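PDB 2HSI: putative peptidase M23 from Pseudomonas aeruginosa PAO1, which is probably a zinc-dependent metalloendopeptidase of the M23 family, although its function has not been established. Local coordinates for residues 134-139 with 205-210; 216-219 with 223-226. All blocks are in the same frame, centred on the assembly; numbering follows the deposited sequence. Where two conformers were deposited one is given.

Interaction 1: 134-139 with 205-210; sequences LAEQTA and GDYFFN
Helix 127-141 packs against the sheet of the M23 peptidase domain, and its contact with the end of strand 199-207 and the turn that follows is carried by E136 and Q137 meeting Y207 and N210. The tyrosine ring is the centrepiece. With CG anti to its carbonyl carbon (chi1 -74°), Q137 runs its extended chain over one face of that ring, amide and ring planes only 27° apart, so the contact is nearly a flat overlay: Q137 CD sits 3.4 Å from Y207 CE2, and Q137 NE2 is 3.5 Å from Y207 CD2. G205 CA packs on the opposite face, offset toward its rim.

The phenol end is held differently. Y207 OH donates to E136 OE1 at 3.0 Å, meeting the oxygen nearly along its C-O axis, with the carboxylate turned steeply (63°) against the ring. E136 OE2 meanwhile forms a salt bridge with R132 one helical turn earlier, so the carboxylate that receives the phenol is itself anchored and probably kept ionised.

Beyond the ring, the amide of Q137 is fixed at both ends. Its OE1 accepts N210 ND2 at 2.7 Å, on a lone pair in the carbonyl plane, although the two amides stand almost perpendicular. Its NE2 donates to the E133 carbonyl, with a weak link to a water that also takes the backbone N of N210 at 3.2 Å. A donor at OE1 and the acceptor-only carbonyl of E133 at NE2 together fix which end of the amide is oxygen. The N210 side chain lies about 8 Å from the bound zinc ion, which H180, D184, H259 and H261 coordinate. Here a helix packs against a strand end and turn beside the metal site of an M23 peptidase domain.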
ATOM      1  N   LEU A 134      -9.581  11.771  -9.341  1.00 23.88           N
ATOM      2  CA  LEU A 134     -10.033  10.849  -8.302  1.00 27.29           C
ATOM      3  C   LEU A 134     -10.294   9.457  -8.871  1.00 21.77           C
ATOM      4  O   LEU A 134      -9.889   8.462  -8.268  1.00 20.23           O
ATOM      5  CB  LEU A 134     -11.282  11.385  -7.579  1.00 29.78           C
ATOM      6  CG  LEU A 134     -11.999  10.460  -6.579  1.00 37.57           C
ATOM      7  CD1 LEU A 134     -11.116  10.134  -5.368  1.00 29.81           C
ATOM      8  CD2 LEU A 134     -13.339  11.062  -6.141  1.00 33.98           C
ATOM      9  N   ALA A 135     -10.941   9.394 -10.032  1.00 23.19           N
ATOM     10  CA  ALA A 135     -11.247   8.118 -10.690  1.00 21.47           C
ATOM     11  C   ALA A 135      -9.997   7.327 -11.097  1.00 21.83           C
ATOM     12  O   ALA A 135      -9.969   6.100 -10.971  1.00 22.89           O
ATOM     13  CB  ALA A 135     -12.145   8.336 -11.887  1.00 21.54           C
ATOM     14  N   GLU A 136      -8.977   8.034 -11.587  1.00 18.62           N
ATOM     15  CA  GLU A 136      -7.707   7.407 -11.985  1.00 21.48           C
ATOM     16  C   GLU A 136      -7.001   6.794 -10.788  1.00 16.30           C
ATOM     17  O   GLU A 136      -6.490   5.664 -10.858  1.00 18.64           O
ATOM     18  CB  GLU A 136      -6.766   8.432 -12.622  1.00 18.54           C
ATOM     19  CG  GLU A 136      -7.136   8.847 -14.027  1.00 35.10           C
ATOM     20  CD  GLU A 136      -6.263   9.976 -14.548  1.00 41.22           C
ATOM     21  OE1 GLU A 136      -5.125  10.158 -14.050  1.00 34.21           O
ATOM     22  OE2 GLU A 136      -6.720  10.685 -15.461  1.00 38.94           O
ATOM     23  N   GLN A 137      -6.958   7.550  -9.697  1.00 13.77           N
ATOM     24  CA  GLN A 137      -6.292   7.101  -8.482  1.00 16.76           C
ATOM     25  C   GLN A 137      -7.034   5.944  -7.807  1.00 19.80           C
ATOM     26  O   GLN A 137      -6.408   5.005  -7.306  1.00 17.86           O
ATOM     27  CB  GLN A 137      -6.088   8.266  -7.525  1.00 19.33           C
ATOM     28  CG  GLN A 137      -4.983   9.202  -7.983  1.00 24.36           C
ATOM     29  CD  GLN A 137      -4.887  10.460  -7.153  1.00 27.68           C
ATOM     30  OE1 GLN A 137      -4.027  10.570  -6.287  1.00 22.31           O
ATOM     31  NE2 GLN A 137      -5.767  11.424  -7.421  1.00 25.67           N
ATOM     32  N   THR A 138      -8.366   6.016  -7.816  1.00 19.10           N
ATOM     33  CA  THR A 138      -9.221   4.945  -7.285  1.00 21.54           C
ATOM     34  C   THR A 138      -8.994   3.623  -8.052  1.00 20.25           C
ATOM     35  O   THR A 138      -8.786   2.558  -7.437  1.00 21.65           O
ATOM     36  CB  THR A 138     -10.716   5.381  -7.297  1.00 24.46           C
ATOM     37  OG1 THR A 138     -10.882   6.523  -6.442  1.00 25.20           O
ATOM     38  CG2 THR A 138     -11.625   4.261  -6.812  1.00 25.02           C
ATOM     39  N   ALA A 139      -8.983   3.710  -9.381  1.00 19.99           N
ATOM     40  CA  ALA A 139      -8.690   2.561 -10.241  1.00 20.99           C
ATOM     41  C   ALA A 139      -7.306   1.966  -9.983  1.00 19.19           C
ATOM     42  O   ALA A 139      -7.160   0.745  -9.947  1.00 20.68           O
ATOM     43  CB  ALA A 139      -8.844   2.928 -11.703  1.00 24.03           C
ATOM     44  N   GLY A 205       0.615  11.065 -12.413  1.00 18.32           N
ATOM     45  CA  GLY A 205      -0.287  12.175 -12.652  1.00 16.57           C
ATOM     46  C   GLY A 205       0.270  13.474 -12.126  1.00 20.07           C
ATOM     47  O   GLY A 205       1.245  13.494 -11.381  1.00 19.12           O
ATOM     48  N   ASP A 206      -0.344  14.561 -12.566  1.00 24.24           N
ATOM     49  CA  ASP A 206      -0.090  15.870 -11.991  0.50 23.18           C
ATOM     50  C   ASP A 206      -1.462  16.393 -11.622  1.00 21.45           C
ATOM     51  O   ASP A 206      -2.184  16.959 -12.447  1.00 21.17           O
ATOM     52  CB  ASP A 206       0.633  16.803 -12.967  0.50 24.61           C
ATOM     53  CG  ASP A 206       1.355  17.955 -12.261  0.50 29.06           C
ATOM     54  OD1 ASP A 206       0.901  18.413 -11.188  0.50 27.46           O
ATOM     55  OD2 ASP A 206       2.389  18.418 -12.786  0.50 34.42           O
ATOM     56  N   TYR A 207      -1.812  16.170 -10.364  1.00 23.07           N
ATOM     57  CA  TYR A 207      -3.185  16.334  -9.908  1.00 20.78           C
ATOM     58  C   TYR A 207      -3.406  17.623  -9.152  1.00 18.45           C
ATOM     59  O   TYR A 207      -2.472  18.183  -8.593  1.00 19.75           O
ATOM     60  CB  TYR A 207      -3.579  15.140  -9.035  1.00 20.81           C
ATOM     61  CG  TYR A 207      -3.483  13.801  -9.742  1.00 18.62           C
ATOM     62  CD1 TYR A 207      -3.932  13.644 -11.056  1.00 20.04           C
ATOM     63  CD2 TYR A 207      -2.964  12.687  -9.088  1.00 23.66           C
ATOM     64  CE1 TYR A 207      -3.862  12.419 -11.707  1.00 25.41           C
ATOM     65  CE2 TYR A 207      -2.881  11.462  -9.731  1.00 18.39           C
ATOM     66  CZ  TYR A 207      -3.337  11.330 -11.030  1.00 25.54           C
ATOM     67  OH  TYR A 207      -3.254  10.110 -11.660  1.00 23.41           O
ATOM     68  N   PHE A 208      -4.658  18.078  -9.142  1.00 25.66           N
ATOM     69  CA  PHE A 208      -5.036  19.325  -8.480  1.00 29.50           C
ATOM     70  C   PHE A 208      -4.661  19.358  -6.994  1.00 25.73           C
ATOM     71  O   PHE A 208      -4.057  20.323  -6.531  1.00 28.59           O
ATOM     72  CB  PHE A 208      -6.538  19.599  -8.662  1.00 34.81           C
ATOM     73  CG  PHE A 208      -6.979  20.923  -8.098  1.00 37.22           C
ATOM     74  CD1 PHE A 208      -6.913  22.073  -8.875  1.00 46.87           C
ATOM     75  CD2 PHE A 208      -7.441  21.025  -6.781  1.00 40.40           C
ATOM     76  CE1 PHE A 208      -7.305  23.310  -8.355  1.00 52.89           C
ATOM     77  CE2 PHE A 208      -7.829  22.253  -6.251  1.00 38.82           C
ATOM     78  CZ  PHE A 208      -7.764  23.395  -7.039  1.00 39.01           C
ATOM     79  N   PHE A 209      -5.025  18.310  -6.253  1.00 25.78           N
ATOM     80  CA  PHE A 209      -4.740  18.236  -4.817  1.00 30.13           C
ATOM     81  C   PHE A 209      -3.375  17.615  -4.510  1.00 29.18           C
ATOM     82  O   PHE A 209      -2.575  18.185  -3.756  1.00 26.24           O
ATOM     83  CB  PHE A 209      -5.845  17.463  -4.084  1.00 27.10           C
ATOM     84  CG  PHE A 209      -7.186  18.147  -4.120  1.00 34.67           C
ATOM     85  CD1 PHE A 209      -7.411  19.300  -3.382  1.00 41.74           C
ATOM     86  CD2 PHE A 209      -8.226  17.632  -4.889  1.00 35.84           C
ATOM     87  CE1 PHE A 209      -8.654  19.946  -3.415  1.00 35.63           C
ATOM     88  CE2 PHE A 209      -9.474  18.264  -4.928  1.00 33.89           C
ATOM     89  CZ  PHE A 209      -9.683  19.425  -4.192  1.00 37.86           C
ATOM     90  N   ASN A 210      -3.118  16.455  -5.107  1.00 25.52           N
ATOM     91  CA  ASN A 210      -1.934  15.655  -4.792  1.00 23.17           C
ATOM     92  C   ASN A 210      -0.652  16.057  -5.518  1.00 21.47           C
ATOM     93  O   ASN A 210       0.414  15.567  -5.172  1.00 20.40           O
ATOM     94  CB  ASN A 210      -2.225  14.161  -5.030  1.00 22.57           C
ATOM     95  CG  ASN A 210      -3.152  13.566  -3.976  1.00 30.10           C
ATOM     96  OD1 ASN A 210      -3.313  14.129  -2.890  1.00 25.61           O
ATOM     97  ND2 ASN A 210      -3.752  12.415  -4.287  1.00 25.71           N
TER
HETATM   98  O   HOH W   1      -5.466  14.599  -6.257  1.00 25.48           O

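Interaction 2: 216-219 with 223-226; sequences VDHG and ISMF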
ATOM      1  N   VAL A 216       3.325   2.856  -7.456  1.00 16.34           N
ATOM      2  CA  VAL A 216       4.151   1.672  -7.716  1.00 15.43           C
ATOM      3  C   VAL A 216       3.454   0.393  -7.222  1.00 18.01           C
ATOM      4  O   VAL A 216       3.161   0.235  -6.021  1.00 16.35           O
ATOM      5  CB  VAL A 216       5.547   1.784  -7.053  1.00 14.35           C
ATOM      6  CG1 VAL A 216       6.379   0.540  -7.333  1.00 17.49           C
ATOM      7  CG2 VAL A 216       6.287   3.023  -7.542  1.00 14.61           C
ATOM      8  N   ASP A 217       3.185  -0.504  -8.162  1.00 14.73           N
ATOM      9  CA  ASP A 217       2.511  -1.763  -7.861  1.00 17.23           C
ATOM     10  C   ASP A 217       3.542  -2.831  -7.465  1.00 16.83           C
ATOM     11  O   ASP A 217       4.257  -3.348  -8.310  1.00 15.37           O
ATOM     12  CB  ASP A 217       1.657  -2.180  -9.068  1.00 16.41           C
ATOM     13  CG  ASP A 217       0.992  -3.541  -8.904  1.00 17.67           C
ATOM     14  OD1 ASP A 217       0.793  -3.984  -7.762  1.00 17.87           O
ATOM     15  OD2 ASP A 217       0.650  -4.166  -9.938  1.00 16.59           O
ATOM     16  N   HIS A 218       3.604  -3.166  -6.179  1.00 16.62           N
ATOM     17  CA  HIS A 218       4.509  -4.230  -5.722  1.00 17.66           C
ATOM     18  C   HIS A 218       3.976  -5.632  -6.025  1.00 17.54           C
ATOM     19  O   HIS A 218       4.703  -6.600  -5.882  1.00 14.81           O
ATOM     20  CB  HIS A 218       4.861  -4.081  -4.232  1.00 12.86           C
ATOM     21  CG  HIS A 218       5.274  -2.693  -3.852  1.00 17.42           C
ATOM     22  ND1 HIS A 218       6.400  -2.085  -4.364  1.00 15.01           N
ATOM     23  CD2 HIS A 218       4.701  -1.786  -3.025  1.00 18.95           C
ATOM     24  CE1 HIS A 218       6.497  -0.860  -3.877  1.00 15.91           C
ATOM     25  NE2 HIS A 218       5.485  -0.659  -3.052  1.00 19.01           N
ATOM     26  N   GLY A 219       2.705  -5.723  -6.413  1.00 15.85           N
ATOM     27  CA  GLY A 219       2.067  -6.982  -6.786  1.00 12.88           C
ATOM     28  C   GLY A 219       0.908  -7.336  -5.865  1.00 18.64           C
ATOM     29  O   GLY A 219       0.958  -7.071  -4.665  1.00 13.40           O
ATOM     30  N   ILE A 223       0.497  -1.788  -2.880  1.00 13.86           N
ATOM     31  CA  ILE A 223       0.793  -0.603  -3.711  1.00 15.14           C
ATOM     32  C   ILE A 223       1.338   0.558  -2.863  1.00 20.13           C
ATOM     33  O   ILE A 223       0.761   0.894  -1.814  1.00 20.53           O
ATOM     34  CB  ILE A 223      -0.482  -0.178  -4.517  1.00 16.08           C
ATOM     35  CG1 ILE A 223      -0.805  -1.217  -5.617  1.00 15.56           C
ATOM     36  CG2 ILE A 223      -0.354   1.259  -5.127  1.00 15.95           C
ATOM     37  CD1 ILE A 223      -2.209  -1.152  -6.177  1.00 16.26           C
ATOM     38  N   SER A 224       2.442   1.166  -3.310  1.00 16.14           N
ATOM     39  CA  SER A 224       2.905   2.440  -2.745  1.00 18.57           C
ATOM     40  C   SER A 224       2.484   3.605  -3.635  1.00 18.12           C
ATOM     41  O   SER A 224       2.540   3.518  -4.864  1.00 16.13           O
ATOM     42  CB  SER A 224       4.424   2.472  -2.569  1.00 18.62           C
ATOM     43  OG  SER A 224       4.837   1.639  -1.497  1.00 20.83           O
ATOM     44  N   MET A 225       2.062   4.690  -3.003  1.00 16.28           N
ATOM     45  CA  MET A 225       1.769   5.929  -3.712  1.00 16.96           C
ATOM     46  C   MET A 225       2.606   7.037  -3.087  1.00 19.95           C
ATOM     47  O   MET A 225       2.792   7.069  -1.861  1.00 20.98           O
ATOM     48  CB  MET A 225       0.269   6.247  -3.654  1.00 19.64           C
ATOM     49  CG  MET A 225      -0.163   7.572  -4.321  1.00 18.35           C
ATOM     50  SD  MET A 225       0.099   9.026  -3.270  1.00 23.71           S
ATOM     51  CE  MET A 225      -1.465   9.881  -3.497  1.00 25.64           C
ATOM     52  N   PHE A 226       3.122   7.930  -3.933  1.00 18.25           N
ATOM     53  CA  PHE A 226       3.867   9.114  -3.485  1.00 19.79           C
ATOM     54  C   PHE A 226       3.341  10.329  -4.203  1.00 20.03           C
ATOM     55  O   PHE A 226       3.187  10.302  -5.416  1.00 17.66           O
ATOM     56  CB  PHE A 226       5.361   8.970  -3.775  1.00 20.68           C
ATOM     57  CG  PHE A 226       5.972   7.767  -3.150  1.00 24.34           C
ATOM     58  CD1 PHE A 226       6.450   7.820  -1.851  1.00 29.06           C
ATOM     59  CD2 PHE A 226       6.040   6.568  -3.846  1.00 24.80           C
ATOM     60  CE1 PHE A 226       6.996   6.707  -1.263  1.00 32.33           C
ATOM     61  CE2 PHE A 226       6.584   5.441  -3.247  1.00 33.38           C
ATOM     62  CZ  PHE A 226       7.065   5.515  -1.962  1.00 24.20           C
TER
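I223 stands opposite D217, in a non-hydrogen-bonded antiparallel pair whose CA atoms lie 4.6 Å apart. Its CG1 comes within 3.8 Å of D217 OD1, while the backbone of the isoleucine adds a CA-H...O contact to V216 O. That same D217 OD1 accepts G219 N at 2.9 Å, from above the carboxylate plane, closing an Asx turn; OD2 is taken by S145 OG.

S224 pairs with V216 through two backbone bonds, V216 N to S224 O at 2.8 Å and S224 N to V216 O at 3.0 Å. Its hydroxyl reaches the edge of the H218 ring, in plane: NE2 and OG are 2.8 Å apart in a nearly straight bond (174°). With CG anti to its carbonyl carbon (chi1 -48°), H218 brings its ring back over the strand, where V216 O lies above the centre of one face. The ring is pinned at both nitrogens, ND1 bonding to A198 O, and W262 NE1 also bonds to S224 OG.

Farther along, F226 stacks on W262 of the adjacent strand 260-266. H218 and G219 both face F222, a classic beta bulge at the end of this antiparallel hairpin in the M23 peptidase sheet.

In the fold
The two contacts illustrate how chemistry follows place in a fold. Interaction 2 is buried near the middle of the chain and joins neighbouring strands of one hairpin: two backbone hydrogen bonds set the pairing, one side-chain bond is added, and other polar groups find partners outside the hairpin. Interaction 1, only partly buried and more peripheral, joins a helix to a strand end and turn distant in sequence; its direct hydrogen bonds join side chain to side chain, and a water adds a weak link to the N210 backbone. Both reach the same sheet, through adjacent strands 199-207 and 213-219. They also touch: M225 CE packs 3.5 Å from N210 ND2 and 3.8 Å from Q137 OE1.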